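Long-range contact in 457aa long hypothetical protein (Pyrococcus horikoshii, PDB 2CSU), which is of unknown function but resembles the succinyl-CoA ligase family, joining a CoA-binding Rossmann-type domain to two flavodoxin-like ligase domains: residues K149-L161 with L197-E211. Sequence-based numbering, arbitrary orientation.
Sequences KGNVAFISQSGAL and LADTEEDKAIALYIE
Gln157 OE1 is gripped by two backbone amides: Glu211 N donates to it at 2.6 Å, 24° out of the carbonyl plane, and Gly212 N donates as well. With CG anti to the backbone N (chi1 -162°) and the chain extended beyond it, the long glutamine carries its amide past the end of strand 205-210, where both N-H groups lie. Between the strands, parallel neighbours, straight bonds alternate, such as Ala207 N to Ala153 O at 2.8 Å and Ile155 N to Ala207 O at 2.9 Å. At the other end, Asn151 ND2 hydrogen-bonds to Glu202 O at 2.7 Å, in that carbonyl's plane though tilted from its own amide plane.

Branched, apolar Ile155 lies alongside Leu208, CB to CD2 3.5 Å, and meets Leu197 tip to tip; helix 190-197 packs on this face, where small Ala153 meets Leu197. On the opposite face, Ala207 CB touches Phe154 CD1, and flat Tyr209 takes Leu161 CD2 over its ring, 3.5 Å from the centroid, a CH-pi contact, while Gly304 of the second subunit also packs on it. Ser158 N-caps helix 159-171, its OG accepting from Leu161 N. Strand, short loop and capped helix beside a parallel strand are characteristic of a flavodoxin-like alpha/beta domain.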
ATOM      1  N   LYS A 149      -8.047  -0.322  17.332  1.00 32.17           N
ATOM      2  CA  LYS A 149      -7.748   0.688  18.349  1.00 32.91           C
ATOM      3  C   LYS A 149      -6.499   1.494  17.977  1.00 31.91           C
ATOM      4  O   LYS A 149      -5.540   0.984  17.419  1.00 32.21           O
ATOM      5  CB  LYS A 149      -7.521  -0.042  19.673  1.00 34.37           C
ATOM      6  CG  LYS A 149      -7.870   0.819  20.888  1.00 37.33           C
ATOM      7  CD  LYS A 149      -7.811   0.021  22.190  1.00 40.03           C
ATOM      8  CE  LYS A 149      -7.990   0.908  23.430  1.00 40.83           C
ATOM      9  NZ  LYS A 149      -6.743   1.615  23.717  1.00 43.41           N
ATOM     10  N   GLY A 150      -6.553   2.814  18.264  1.00 30.93           N
ATOM     11  CA  GLY A 150      -5.424   3.668  17.908  1.00 29.95           C
ATOM     12  C   GLY A 150      -5.551   5.073  18.503  1.00 30.21           C
ATOM     13  O   GLY A 150      -6.467   5.396  19.246  1.00 30.45           O
ATOM     14  N   ASN A 151      -4.553   5.920  18.170  1.00 29.06           N
ATOM     15  CA  ASN A 151      -4.517   7.257  18.755  1.00 29.21           C
ATOM     16  C   ASN A 151      -4.635   8.373  17.704  1.00 28.81           C
ATOM     17  O   ASN A 151      -4.318   9.532  17.955  1.00 29.97           O
ATOM     18  CB  ASN A 151      -3.218   7.402  19.553  1.00 29.55           C
ATOM     19  CG  ASN A 151      -3.216   6.450  20.722  1.00 31.16           C
ATOM     20  OD1 ASN A 151      -2.818   5.291  20.613  1.00 31.75           O
ATOM     21  ND2 ASN A 151      -3.625   6.974  21.887  1.00 30.68           N
ATOM     22  N   VAL A 152      -5.059   7.986  16.479  1.00 27.51           N
ATOM     23  CA  VAL A 152      -5.361   8.996  15.472  1.00 26.33           C
ATOM     24  C   VAL A 152      -6.872   9.239  15.338  1.00 26.18           C
ATOM     25  O   VAL A 152      -7.652   8.332  15.086  1.00 26.13           O
ATOM     26  CB  VAL A 152      -4.812   8.542  14.128  1.00 27.28           C
ATOM     27  CG1 VAL A 152      -5.444   9.388  13.025  1.00 27.05           C
ATOM     28  CG2 VAL A 152      -3.306   8.723  14.095  1.00 26.84           C
ATOM     29  N   ALA A 153      -7.323  10.470  15.536  1.00 24.58           N
ATOM     30  CA  ALA A 153      -8.738  10.785  15.415  1.00 24.33           C
ATOM     31  C   ALA A 153      -8.949  11.133  13.948  1.00 24.33           C
ATOM     32  O   ALA A 153      -8.297  12.035  13.419  1.00 25.05           O
ATOM     33  CB  ALA A 153      -9.086  11.968  16.307  1.00 24.58           C
ATOM     34  N   PHE A 154      -9.856  10.427  13.288  1.00 24.00           N
ATOM     35  CA  PHE A 154     -10.087  10.669  11.870  1.00 23.80           C
ATOM     36  C   PHE A 154     -11.469  11.246  11.578  1.00 24.10           C
ATOM     37  O   PHE A 154     -12.487  10.660  11.944  1.00 23.02           O
ATOM     38  CB  PHE A 154      -9.869   9.353  11.102  1.00 24.07           C
ATOM     39  CG  PHE A 154     -10.189   9.423   9.628  1.00 23.73           C
ATOM     40  CD1 PHE A 154      -9.780  10.505   8.845  1.00 24.03           C
ATOM     41  CD2 PHE A 154     -10.846   8.365   9.009  1.00 23.34           C
ATOM     42  CE1 PHE A 154     -10.016  10.527   7.461  1.00 21.75           C
ATOM     43  CE2 PHE A 154     -11.086   8.374   7.632  1.00 23.65           C
ATOM     44  CZ  PHE A 154     -10.664   9.465   6.857  1.00 22.94           C
ATOM     45  N   ILE A 155     -11.486  12.417  10.946  1.00 24.46           N
ATOM     46  CA  ILE A 155     -12.727  13.092  10.570  1.00 24.17           C
ATOM     47  C   ILE A 155     -12.839  13.111   9.049  1.00 24.52           C
ATOM     48  O   ILE A 155     -12.009  13.701   8.350  1.00 24.71           O
ATOM     49  CB  ILE A 155     -12.772  14.554  11.061  1.00 23.09           C
ATOM     50  CG1 ILE A 155     -12.618  14.612  12.581  1.00 22.89           C
ATOM     51  CG2 ILE A 155     -14.112  15.193  10.662  1.00 22.59           C
ATOM     52  CD1 ILE A 155     -12.570  16.041  13.143  1.00 21.48           C
ATOM     53  N   SER A 156     -13.871  12.473   8.529  1.00 25.30           N
ATOM     54  CA  SER A 156     -14.028  12.444   7.091  1.00 26.62           C
ATOM     55  C   SER A 156     -15.340  13.025   6.596  1.00 26.55           C
ATOM     56  O   SER A 156     -16.416  12.699   7.100  1.00 26.82           O
ATOM     57  CB  SER A 156     -13.866  11.021   6.566  1.00 25.91           C
ATOM     58  OG  SER A 156     -14.149  10.997   5.183  1.00 27.32           O
ATOM     59  N   GLN A 157     -15.231  13.895   5.598  1.00 25.98           N
ATOM     60  CA  GLN A 157     -16.398  14.524   5.016  1.00 25.17           C
ATOM     61  C   GLN A 157     -16.988  13.596   3.950  1.00 24.58           C
ATOM     62  O   GLN A 157     -18.011  13.890   3.364  1.00 25.61           O
ATOM     63  CB  GLN A 157     -16.002  15.885   4.432  1.00 25.81           C
ATOM     64  CG  GLN A 157     -17.151  16.843   4.169  1.00 26.98           C
ATOM     65  CD  GLN A 157     -16.675  18.285   3.991  1.00 28.05           C
ATOM     66  OE1 GLN A 157     -15.515  18.531   3.642  1.00 27.51           O
ATOM     67  NE2 GLN A 157     -17.575  19.238   4.224  1.00 27.48           N
ATOM     68  N   SER A 158     -16.330  12.469   3.713  1.00 24.32           N
ATOM     69  CA  SER A 158     -16.806  11.479   2.759  1.00 24.03           C
ATOM     70  C   SER A 158     -16.995  10.153   3.502  1.00 24.79           C
ATOM     71  O   SER A 158     -16.028   9.555   3.993  1.00 24.81           O
ATOM     72  CB  SER A 158     -15.797  11.283   1.632  1.00 25.24           C
ATOM     73  OG  SER A 158     -16.149  10.155   0.846  1.00 25.36           O
ATOM     74  N   GLY A 159     -18.242   9.705   3.592  1.00 24.69           N
ATOM     75  CA  GLY A 159     -18.537   8.464   4.282  1.00 23.44           C
ATOM     76  C   GLY A 159     -18.011   7.221   3.591  1.00 24.57           C
ATOM     77  O   GLY A 159     -17.566   6.288   4.263  1.00 25.35           O
ATOM     78  N   ALA A 160     -18.066   7.193   2.262  1.00 23.87           N
ATOM     79  CA  ALA A 160     -17.595   6.032   1.509  1.00 24.78           C
ATOM     80  C   ALA A 160     -16.085   5.912   1.655  1.00 25.07           C
ATOM     81  O   ALA A 160     -15.552   4.817   1.832  1.00 25.12           O
ATOM     82  CB  ALA A 160     -17.976   6.166   0.043  1.00 24.51           C
ATOM     83  N   LEU A 161     -15.390   7.043   1.570  1.00 24.40           N
ATOM     84  CA  LEU A 161     -13.947   7.021   1.742  1.00 24.75           C
ATOM     85  C   LEU A 161     -13.656   6.595   3.186  1.00 23.65           C
ATOM     86  O   LEU A 161     -12.727   5.842   3.444  1.00 23.63           O
ATOM     87  CB  LEU A 161     -13.338   8.398   1.493  1.00 25.24           C
ATOM     88  CG  LEU A 161     -11.823   8.299   1.599  1.00 26.14           C
ATOM     89  CD1 LEU A 161     -11.322   7.358   0.486  1.00 26.02           C
ATOM     90  CD2 LEU A 161     -11.185   9.678   1.486  1.00 27.25           C
ATOM     91  N   LEU A 197     -11.270  17.760  20.393  1.00 28.32           N
ATOM     92  CA  LEU A 197     -10.150  16.834  20.282  1.00 28.20           C
ATOM     93  C   LEU A 197      -8.829  17.421  20.748  1.00 29.73           C
ATOM     94  O   LEU A 197      -7.892  16.691  21.071  1.00 29.23           O
ATOM     95  CB  LEU A 197     -10.022  16.352  18.831  1.00 27.01           C
ATOM     96  CG  LEU A 197     -11.120  15.417  18.317  1.00 26.49           C
ATOM     97  CD1 LEU A 197     -11.017  15.266  16.808  1.00 26.01           C
ATOM     98  CD2 LEU A 197     -10.980  14.056  18.999  1.00 25.27           C
ATOM     99  N   ALA A 198      -8.744  18.745  20.781  1.00 31.25           N
ATOM    100  CA  ALA A 198      -7.523  19.397  21.219  1.00 32.76           C
ATOM    101  C   ALA A 198      -7.140  19.008  22.650  1.00 34.14           C
ATOM    102  O   ALA A 198      -5.958  19.021  22.991  1.00 33.70           O
ATOM    103  CB  ALA A 198      -7.676  20.917  21.123  1.00 32.72           C
ATOM    104  N   ASP A 199      -8.123  18.648  23.476  1.00 35.98           N
ATOM    105  CA  ASP A 199      -7.835  18.319  24.872  1.00 38.06           C
ATOM    106  C   ASP A 199      -7.927  16.876  25.355  1.00 39.31           C
ATOM    107  O   ASP A 199      -7.518  16.575  26.480  1.00 40.02           O
ATOM    108  CB  ASP A 199      -8.689  19.200  25.793  1.00 38.60           C
ATOM    109  CG  ASP A 199      -8.318  20.661  25.688  1.00 38.88           C
ATOM    110  OD1 ASP A 199      -7.103  20.953  25.637  1.00 38.09           O
ATOM    111  OD2 ASP A 199      -9.233  21.509  25.649  1.00 40.17           O
ATOM    112  N   THR A 200      -8.459  15.976  24.543  1.00 40.31           N
ATOM    113  CA  THR A 200      -8.523  14.593  24.988  1.00 41.43           C
ATOM    114  C   THR A 200      -7.084  14.084  25.102  1.00 41.64           C
ATOM    115  O   THR A 200      -6.147  14.749  24.669  1.00 41.52           O
ATOM    116  CB  THR A 200      -9.284  13.707  23.982  1.00 42.11           C
ATOM    117  OG1 THR A 200      -8.860  14.029  22.653  1.00 42.66           O
ATOM    118  CG2 THR A 200     -10.785  13.915  24.108  1.00 42.02           C
ATOM    119  N   GLU A 201      -6.907  12.911  25.696  1.00 42.35           N
ATOM    120  CA  GLU A 201      -5.542  12.409  25.807  1.00 42.42           C
ATOM    121  C   GLU A 201      -5.278  11.258  24.832  1.00 41.53           C
ATOM    122  O   GLU A 201      -4.154  10.978  24.440  1.00 41.52           O
ATOM    123  CB  GLU A 201      -5.327  11.928  27.243  1.00 44.97           C
ATOM    124  CG  GLU A 201      -4.951  13.067  28.192  1.00 49.03           C
ATOM    125  CD  GLU A 201      -4.386  12.490  29.472  1.00 51.22           C
ATOM    126  OE1 GLU A 201      -3.756  11.444  29.415  1.00 53.10           O
ATOM    127  OE2 GLU A 201      -4.593  13.094  30.523  1.00 51.55           O
ATOM    128  N   GLU A 202      -6.367  10.553  24.476  1.00 40.14           N
ATOM    129  CA  GLU A 202      -6.222   9.394  23.604  1.00 39.25           C
ATOM    130  C   GLU A 202      -5.920   9.804  22.161  1.00 37.28           C
ATOM    131  O   GLU A 202      -5.283   9.089  21.400  1.00 36.58           O
ATOM    132  CB  GLU A 202      -7.521   8.589  23.659  1.00 41.08           C
ATOM    133  CG  GLU A 202      -7.657   7.791  24.957  1.00 44.26           C
ATOM    134  CD  GLU A 202      -8.398   8.620  25.981  1.00 46.68           C
ATOM    135  OE1 GLU A 202      -8.114   9.804  26.093  1.00 48.47           O
ATOM    136  OE2 GLU A 202      -9.261   8.070  26.663  1.00 48.43           O
ATOM    137  N   ASP A 203      -6.441  10.986  21.780  1.00 34.96           N
ATOM    138  CA  ASP A 203      -6.186  11.479  20.432  1.00 33.44           C
ATOM    139  C   ASP A 203      -4.857  12.234  20.353  1.00 32.94           C
ATOM    140  O   ASP A 203      -4.725  13.374  20.780  1.00 33.05           O
ATOM    141  CB  ASP A 203      -7.340  12.398  20.030  1.00 32.64           C
ATOM    142  CG  ASP A 203      -8.659  11.670  20.243  1.00 32.31           C
ATOM    143  OD1 ASP A 203      -8.950  10.770  19.454  1.00 32.56           O
ATOM    144  OD2 ASP A 203      -9.368  11.997  21.191  1.00 31.58           O
ATOM    145  N   LYS A 204      -3.836  11.536  19.823  1.00 32.31           N
ATOM    146  CA  LYS A 204      -2.521  12.155  19.706  1.00 31.78           C
ATOM    147  C   LYS A 204      -2.426  13.039  18.460  1.00 30.53           C
ATOM    148  O   LYS A 204      -1.631  13.965  18.371  1.00 31.04           O
ATOM    149  CB  LYS A 204      -1.475  11.042  19.640  1.00 33.29           C
ATOM    150  CG  LYS A 204      -1.009  10.602  21.030  1.00 36.60           C
ATOM    151  CD  LYS A 204      -0.344   9.224  21.014  1.00 39.24           C
ATOM    152  CE  LYS A 204      -0.477   8.491  22.355  1.00 41.58           C
ATOM    153  NZ  LYS A 204       0.761   7.773  22.650  1.00 43.51           N
ATOM    154  N   ALA A 205      -3.257  12.693  17.457  1.00 28.03           N
ATOM    155  CA  ALA A 205      -3.264  13.473  16.225  1.00 26.87           C
ATOM    156  C   ALA A 205      -4.643  13.461  15.558  1.00 26.30           C
ATOM    157  O   ALA A 205      -5.493  12.623  15.827  1.00 26.23           O
ATOM    158  CB  ALA A 205      -2.225  12.872  15.278  1.00 25.71           C
ATOM    159  N   ILE A 206      -4.861  14.466  14.688  1.00 25.17           N
ATOM    160  CA  ILE A 206      -6.128  14.541  13.969  1.00 24.28           C
ATOM    161  C   ILE A 206      -5.920  14.470  12.455  1.00 23.77           C
ATOM    162  O   ILE A 206      -5.125  15.200  11.877  1.00 23.47           O
ATOM    163  CB  ILE A 206      -6.810  15.859  14.336  1.00 24.08           C
ATOM    164  CG1 ILE A 206      -6.888  16.013  15.858  1.00 24.66           C
ATOM    165  CG2 ILE A 206      -8.249  15.870  13.787  1.00 23.99           C
ATOM    166  CD1 ILE A 206      -7.229  17.442  16.282  1.00 24.08           C
ATOM    167  N   ALA A 207      -6.603  13.536  11.806  1.00 23.15           N
ATOM    168  CA  ALA A 207      -6.484  13.362  10.368  1.00 24.26           C
ATOM    169  C   ALA A 207      -7.795  13.866   9.794  1.00 24.29           C
ATOM    170  O   ALA A 207      -8.860  13.575  10.345  1.00 24.93           O
ATOM    171  CB  ALA A 207      -6.277  11.886  10.021  1.00 22.54           C
ATOM    172  N   LEU A 208      -7.723  14.633   8.709  1.00 24.34           N
ATOM    173  CA  LEU A 208      -8.939  15.172   8.114  1.00 24.46           C
ATOM    174  C   LEU A 208      -9.056  14.895   6.626  1.00 25.01           C
ATOM    175  O   LEU A 208      -8.078  15.007   5.897  1.00 25.13           O
ATOM    176  CB  LEU A 208      -9.003  16.698   8.307  1.00 24.80           C
ATOM    177  CG  LEU A 208      -9.031  17.378   9.685  1.00 24.74           C
ATOM    178  CD1 LEU A 208      -9.034  18.900   9.486  1.00 24.48           C
ATOM    179  CD2 LEU A 208     -10.268  16.957  10.465  1.00 23.95           C
ATOM    180  N   TYR A 209     -10.249  14.503   6.183  1.00 26.06           N
ATOM    181  CA  TYR A 209     -10.493  14.341   4.754  1.00 27.46           C
ATOM    182  C   TYR A 209     -11.498  15.446   4.479  1.00 28.76           C
ATOM    183  O   TYR A 209     -12.679  15.318   4.804  1.00 28.03           O
ATOM    184  CB  TYR A 209     -11.134  13.011   4.373  1.00 26.91           C
ATOM    185  CG  TYR A 209     -11.502  13.017   2.891  1.00 27.14           C
ATOM    186  CD1 TYR A 209     -10.513  12.928   1.913  1.00 28.16           C
ATOM    187  CD2 TYR A 209     -12.824  13.184   2.475  1.00 27.54           C
ATOM    188  CE1 TYR A 209     -10.814  13.003   0.557  1.00 28.92           C
ATOM    189  CE2 TYR A 209     -13.147  13.264   1.107  1.00 28.94           C
ATOM    190  CZ  TYR A 209     -12.128  13.171   0.155  1.00 29.65           C
ATOM    191  OH  TYR A 209     -12.404  13.247  -1.191  1.00 30.47           O
ATOM    192  N   ILE A 210     -11.021  16.532   3.885  1.00 30.27           N
ATOM    193  CA  ILE A 210     -11.865  17.682   3.608  1.00 31.80           C
ATOM    194  C   ILE A 210     -12.296  17.863   2.166  1.00 33.21           C
ATOM    195  O   ILE A 210     -11.492  17.775   1.239  1.00 33.41           O
ATOM    196  CB  ILE A 210     -11.161  18.999   4.020  1.00 31.88           C
ATOM    197  CG1 ILE A 210     -10.753  18.944   5.493  1.00 31.53           C
ATOM    198  CG2 ILE A 210     -12.076  20.180   3.743  1.00 32.36           C
ATOM    199  CD1 ILE A 210      -9.697  19.951   5.865  1.00 30.26           C
ATOM    200  N   GLU A 211     -13.585  18.119   1.994  1.00 34.48           N
ATOM    201  CA  GLU A 211     -14.138  18.399   0.686  1.00 36.87           C
ATOM    202  C   GLU A 211     -14.321  19.912   0.712  1.00 38.15           C
ATOM    203  O   GLU A 211     -14.100  20.590  -0.287  1.00 38.33           O
ATOM    204  CB  GLU A 211     -15.466  17.668   0.498  1.00 36.81           C
ATOM    205  CG  GLU A 211     -15.271  16.238   0.021  1.00 38.08           C
ATOM    206  CD  GLU A 211     -16.563  15.464  -0.091  1.00 37.82           C
ATOM    207  OE1 GLU A 211     -17.641  16.093  -0.091  1.00 38.95           O
ATOM    208  OE2 GLU A 211     -16.495  14.221  -0.195  1.00 38.14           O
TER
HETATM  209  O   HOH W   1     -20.299  15.230   1.983  1.00 58.59           O